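Local coordinates for protein SnoN,Epimerase SnoN (Streptomyces nogalater, PDB 5EP9) that acts as a non-heme iron, 2-oxoglutarate-dependent epimerase in nogalamycin biosynthesis, at residues T174-P177 with G178-L181; G194-R198 with P199-W203. One frame throughout, in Å; residues are numbered along the deposited sequence.

Contact 1: T174-P177 with G178-L181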
loop_
_atom_site.group_PDB
_atom_site.type_symbol
_atom_site.label_atom_id
_atom_site.label_comp_id
_atom_site.label_asym_id
_atom_site.label_seq_id
_atom_site.Cartn_x
_atom_site.Cartn_y
_atom_site.Cartn_z
ATOM N N THR A 174 -3.565 -7.059 -9.922
ATOM C CA THR A 174 -4.839 -7.769 -10.074
ATOM C C THR A 174 -5.457 -7.921 -8.701
ATOM O O THR A 174 -4.765 -8.227 -7.742
ATOM C CB THR A 174 -4.580 -9.130 -10.703
ATOM O OG1 THR A 174 -4.047 -8.900 -12.015
ATOM C CG2 THR A 174 -5.840 -10.026 -10.791
ATOM N N PHE A 175 -6.771 -7.714 -8.625
ATOM C CA PHE A 175 -7.506 -7.797 -7.408
ATOM C C PHE A 175 -8.640 -8.792 -7.545
ATOM O O PHE A 175 -9.154 -9.013 -8.665
ATOM C CB PHE A 175 -8.130 -6.431 -7.061
ATOM C CG PHE A 175 -7.135 -5.314 -6.964
ATOM C CD1 PHE A 175 -6.491 -5.029 -5.798
ATOM C CD2 PHE A 175 -6.891 -4.540 -8.041
ATOM C CE1 PHE A 175 -5.559 -3.940 -5.704
ATOM C CE2 PHE A 175 -5.977 -3.491 -7.989
ATOM C CZ PHE A 175 -5.314 -3.192 -6.791
ATOM N N VAL A 176 -9.044 -9.431 -6.446
ATOM C CA VAL A 176 -10.235 -10.378 -6.514
ATOM C C VAL A 176 -11.387 -9.693 -5.849
ATOM O O VAL A 176 -11.402 -9.558 -4.621
ATOM C CB VAL A 176 -9.948 -11.659 -5.782
ATOM C CG1 VAL A 176 -11.140 -12.576 -5.877
ATOM C CG2 VAL A 176 -8.738 -12.368 -6.358
ATOM N N PRO A 177 -12.340 -9.181 -6.626
ATOM C CA PRO A 177 -13.315 -8.295 -6.018
ATOM C C PRO A 177 -14.164 -9.067 -5.056
ATOM O O PRO A 177 -14.529 -10.242 -5.349
ATOM C CB PRO A 177 -14.157 -7.734 -7.195
ATOM C CG PRO A 177 -13.648 -8.406 -8.386
ATOM C CD PRO A 177 -12.309 -9.019 -8.096
ATOM N N GLY A 178 -14.534 -8.428 -3.943
ATOM C CA GLY A 178 -15.344 -9.129 -2.919
ATOM C C GLY A 178 -14.550 -10.034 -1.998
ATOM O O GLY A 178 -15.097 -10.546 -1.029
ATOM N N SER A 179 -13.279 -10.280 -2.280
ATOM C CA SER A 179 -12.508 -11.258 -1.494
ATOM C C SER A 179 -12.240 -10.769 -0.059
ATOM O O SER A 179 -12.011 -11.529 0.857
ATOM C CB SER A 179 -11.180 -11.568 -2.180
ATOM O OG SER A 179 -10.409 -10.345 -2.367
ATOM N N HIS A 180 -12.339 -9.478 0.123
ATOM C CA HIS A 180 -12.243 -8.850 1.456
ATOM C C HIS A 180 -13.389 -9.161 2.389
ATOM O O HIS A 180 -13.299 -8.901 3.562
ATOM C CB HIS A 180 -12.073 -7.303 1.376
ATOM C CG HIS A 180 -13.252 -6.567 0.826
ATOM N ND1 HIS A 180 -13.885 -6.912 -0.355
ATOM C CD2 HIS A 180 -13.937 -5.524 1.330
ATOM C CE1 HIS A 180 -14.922 -6.108 -0.541
ATOM N NE2 HIS A 180 -14.955 -5.244 0.462
ATOM N N LEU A 181 -14.500 -9.657 1.827
ATOM C CA LEU A 181 -15.682 -10.035 2.608
ATOM C C LEU A 181 -15.743 -11.494 2.951
ATOM O O LEU A 181 -16.680 -11.926 3.550
ATOM C CB LEU A 181 -16.948 -9.693 1.806
ATOM C CG LEU A 181 -16.982 -8.257 1.319
ATOM C CD1 LEU A 181 -18.202 -8.114 0.393
ATOM C CD2 LEU A 181 -17.085 -7.304 2.534
#
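Gly178 follows Pro177 round the corner of a type II beta turn that opens at Val176 and closes at Ser179. At a phi of 80° it turns through a conformation easily reached without a beta-carbon, since one would run into Pro177 O. A backbone hydrogen bond to Asp43, at the end of helix 30-43, ties this corner to the rest of the domain.

Ser179 carries the contact. Its amide closes the turn on Val176 O, with N 3.1 Å from that oxygen, and its hydroxyl adds a second grip on the same acceptor, OG standing 2.6 Å from Val176 O. The two donors come from different directions: OG lies in the carbonyl plane, while the amide is tilted 34° out of it. A chi1 of 58° sets OG between the backbone N and the carbonyl carbon, directing it back to the Val176 carbonyl. The buried hydroxyl also bonds Val224 N, and Ser179 CB rests against Val176 CG1 at 3.8 Å.

His180 and Leu181 continue the short 3-10 segment that begins at Ser179; Leu181 N bonds back to Gly178 O. The His180 imidazole is fixed from outside, NE2 bonding Arg41 O, and one face of its ring receives Leu181 CG.

Within the first SnoN part of the fused chain, the turn follows strand 173-175 of the smaller sheet of the double-stranded beta-helix typical of 2-oxoglutarate-dependent iron enzymes.

Contact 2: G194-R198 with P199-W203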
loop_
_atom_site.group_PDB
_atom_site.type_symbol
_atom_site.label_atom_id
_atom_site.label_comp_id
_atom_site.label_asym_id
_atom_site.label_seq_id
_atom_site.Cartn_x
_atom_site.Cartn_y
_atom_site.Cartn_z
ATOM N N GLY A 194 -2.840 -17.501 3.040
ATOM C CA GLY A 194 -4.053 -18.251 2.650
ATOM C C GLY A 194 -4.973 -17.734 1.527
ATOM O O GLY A 194 -6.165 -18.100 1.478
ATOM N N ALA A 195 -4.422 -16.974 0.574
ATOM C CA ALA A 195 -5.123 -16.682 -0.668
ATOM C C ALA A 195 -5.483 -17.949 -1.456
ATOM O O ALA A 195 -4.685 -18.885 -1.644
ATOM C CB ALA A 195 -4.311 -15.792 -1.563
ATOM N N PHE A 196 -6.701 -17.903 -1.977
ATOM C CA PHE A 196 -7.301 -19.009 -2.799
ATOM C C PHE A 196 -7.459 -20.301 -2.058
ATOM O O PHE A 196 -7.446 -21.310 -2.672
ATOM C CB PHE A 196 -6.599 -19.182 -4.174
ATOM C CG PHE A 196 -6.679 -17.956 -5.021
ATOM C CD1 PHE A 196 -7.914 -17.445 -5.393
ATOM C CD2 PHE A 196 -5.550 -17.262 -5.401
ATOM C CE1 PHE A 196 -8.005 -16.273 -6.142
ATOM C CE2 PHE A 196 -5.639 -16.093 -6.158
ATOM C CZ PHE A 196 -6.867 -15.584 -6.507
ATOM N N THR A 197 -7.611 -20.252 -0.726
ATOM C CA THR A 197 -7.846 -21.501 0.109
ATOM C C THR A 197 -9.290 -21.635 0.598
ATOM O O THR A 197 -9.653 -22.616 1.037
ATOM C CB THR A 197 -6.939 -21.553 1.385
ATOM O OG1 THR A 197 -7.213 -20.425 2.278
ATOM C CG2 THR A 197 -5.417 -21.576 1.004
ATOM N N ARG A 198 -10.102 -20.610 0.548
ATOM C CA ARG A 198 -11.462 -20.690 1.017
ATOM C C ARG A 198 -12.354 -21.293 -0.060
ATOM O O ARG A 198 -12.026 -21.263 -1.240
ATOM C CB ARG A 198 -11.926 -19.331 1.442
ATOM C CG ARG A 198 -11.166 -18.970 2.675
ATOM C CD ARG A 198 -11.025 -17.524 2.839
ATOM N NE ARG A 198 -10.126 -16.897 1.879
ATOM C CZ ARG A 198 -9.802 -15.615 1.937
ATOM N NH1 ARG A 198 -10.220 -14.858 2.968
ATOM N NH2 ARG A 198 -9.021 -15.073 0.994
ATOM N N PRO A 199 -13.457 -21.930 0.363
ATOM C CA PRO A 199 -14.237 -22.711 -0.624
ATOM C C PRO A 199 -14.916 -21.770 -1.621
ATOM O O PRO A 199 -15.330 -20.661 -1.266
ATOM C CB PRO A 199 -15.226 -23.505 0.251
ATOM C CG PRO A 199 -14.966 -23.080 1.700
ATOM C CD PRO A 199 -14.068 -21.920 1.711
ATOM N N GLY A 200 -14.852 -22.134 -2.889
ATOM C CA GLY A 200 -15.332 -21.223 -3.955
ATOM C C GLY A 200 -14.394 -20.103 -4.399
ATOM O O GLY A 200 -14.598 -19.521 -5.435
ATOM N N GLU A 201 -13.397 -19.743 -3.591
ATOM C CA GLU A 201 -12.519 -18.586 -3.909
ATOM C C GLU A 201 -11.813 -18.649 -5.283
ATOM O O GLU A 201 -11.685 -17.658 -5.912
ATOM C CB GLU A 201 -11.442 -18.482 -2.848
ATOM C CG GLU A 201 -10.686 -17.204 -2.896
ATOM C CD GLU A 201 -9.755 -17.019 -1.646
ATOM O OE1 GLU A 201 -9.767 -17.840 -0.665
ATOM O OE2 GLU A 201 -8.971 -16.088 -1.685
ATOM N N ILE A 202 -11.323 -19.819 -5.690
ATOM C CA ILE A 202 -10.634 -19.933 -6.961
ATOM C C ILE A 202 -11.579 -19.557 -8.156
ATOM O O ILE A 202 -11.072 -19.243 -9.266
ATOM C CB ILE A 202 -10.000 -21.332 -7.211
ATOM C CG1 ILE A 202 -10.995 -22.453 -7.178
ATOM C CG2 ILE A 202 -8.839 -21.619 -6.277
ATOM C CD1 ILE A 202 -10.405 -23.738 -7.791
ATOM N N TRP A 203 -12.936 -19.775 -7.949
ATOM C CA TRP A 203 -13.976 -19.523 -8.997
ATOM C C TRP A 203 -14.296 -17.968 -9.106
ATOM O O TRP A 203 -15.058 -17.565 -9.952
ATOM C CB TRP A 203 -15.193 -20.380 -8.800
ATOM C CG TRP A 203 -14.759 -21.894 -8.850
ATOM C CD1 TRP A 203 -14.792 -22.728 -7.842
ATOM C CD2 TRP A 203 -14.060 -22.547 -9.910
ATOM N NE1 TRP A 203 -14.159 -23.847 -8.180
ATOM C CE2 TRP A 203 -13.703 -23.775 -9.446
ATOM C CE3 TRP A 203 -13.719 -22.206 -11.211
ATOM C CZ2 TRP A 203 -13.074 -24.657 -10.210
ATOM C CZ3 TRP A 203 -13.027 -23.062 -11.963
ATOM C CH2 TRP A 203 -12.667 -24.222 -11.496
HETATM O O HOH W 1 -10.929 -22.032 -3.652
#
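Phe196, Arg198 and Glu201 meet where two type II beta turns, Gly194 to Thr197 and Arg198 to Glu201, follow one another in the loop between strands 173-175 and 207-209. The touching residues belong to the first SnoN part of the fused chain.

The tight half centres on the buried Glu201 carboxylate. With CG anti to the backbone N (chi1 -168°) and the chain extended beyond it, the acid reaches back to the first turn. OE1 takes the Arg198 amide nearly along its own C-O direction, with Arg198 N 3.0 Å from OE1. The guanidinium then closes side-on as a salt bridge, Arg198 NE 2.7 Å from OE1 and NH2 2.9 Å from OE2, its plane turned 62° from that of the carboxylate. Phe196 N completes the set at 2.9 Å from Glu201 OE2, meeting it from the carboxylate face opposite to the one NH2 uses. Four bonds, two to each oxygen, restrain the group's rotation and would be expected to favour its charged form. The third guanidinium nitrogen, Arg198 NH1, bonds Pro183 O.

Apolar contact flanks this network, Phe196 CD1 lying 3.7 Å from Glu201 CG.

The other half is looser and faces solvent. Pro199 and Gly200 form the exposed corner of the second turn, closed by Glu201 N on Arg198 O, while Ile202 CG2 touches Phe196 CB at 3.9 Å. Here a water bridges the two segments, donating to Arg198 O at 2.8 Å and accepting from Ile202 N at 3.0 Å.

Both contacts show a type II turn leading into a 3-10 segment, yet they stabilise it differently. Contact 1 sits nearer the chain's centre, just after strand 173-175, where a hydroxyl and a backbone amide share one carbonyl and neighbouring elements add further bonds. Contact 2 lies farther out, in the long loop toward strand 207-209 and beyond an unmodelled break at 188-193; it has a buried ion pair with exposed residues at its rim. The two meet directly: Val176 CG2 packs on Phe196 CZ at 3.7 Å, and each side chain has a bound acetate, probably from crystallisation, about 4 Å away. With Phe196 and Ala195 also touching Pro141, the outer loop lies against the iron-bearing beta-helix.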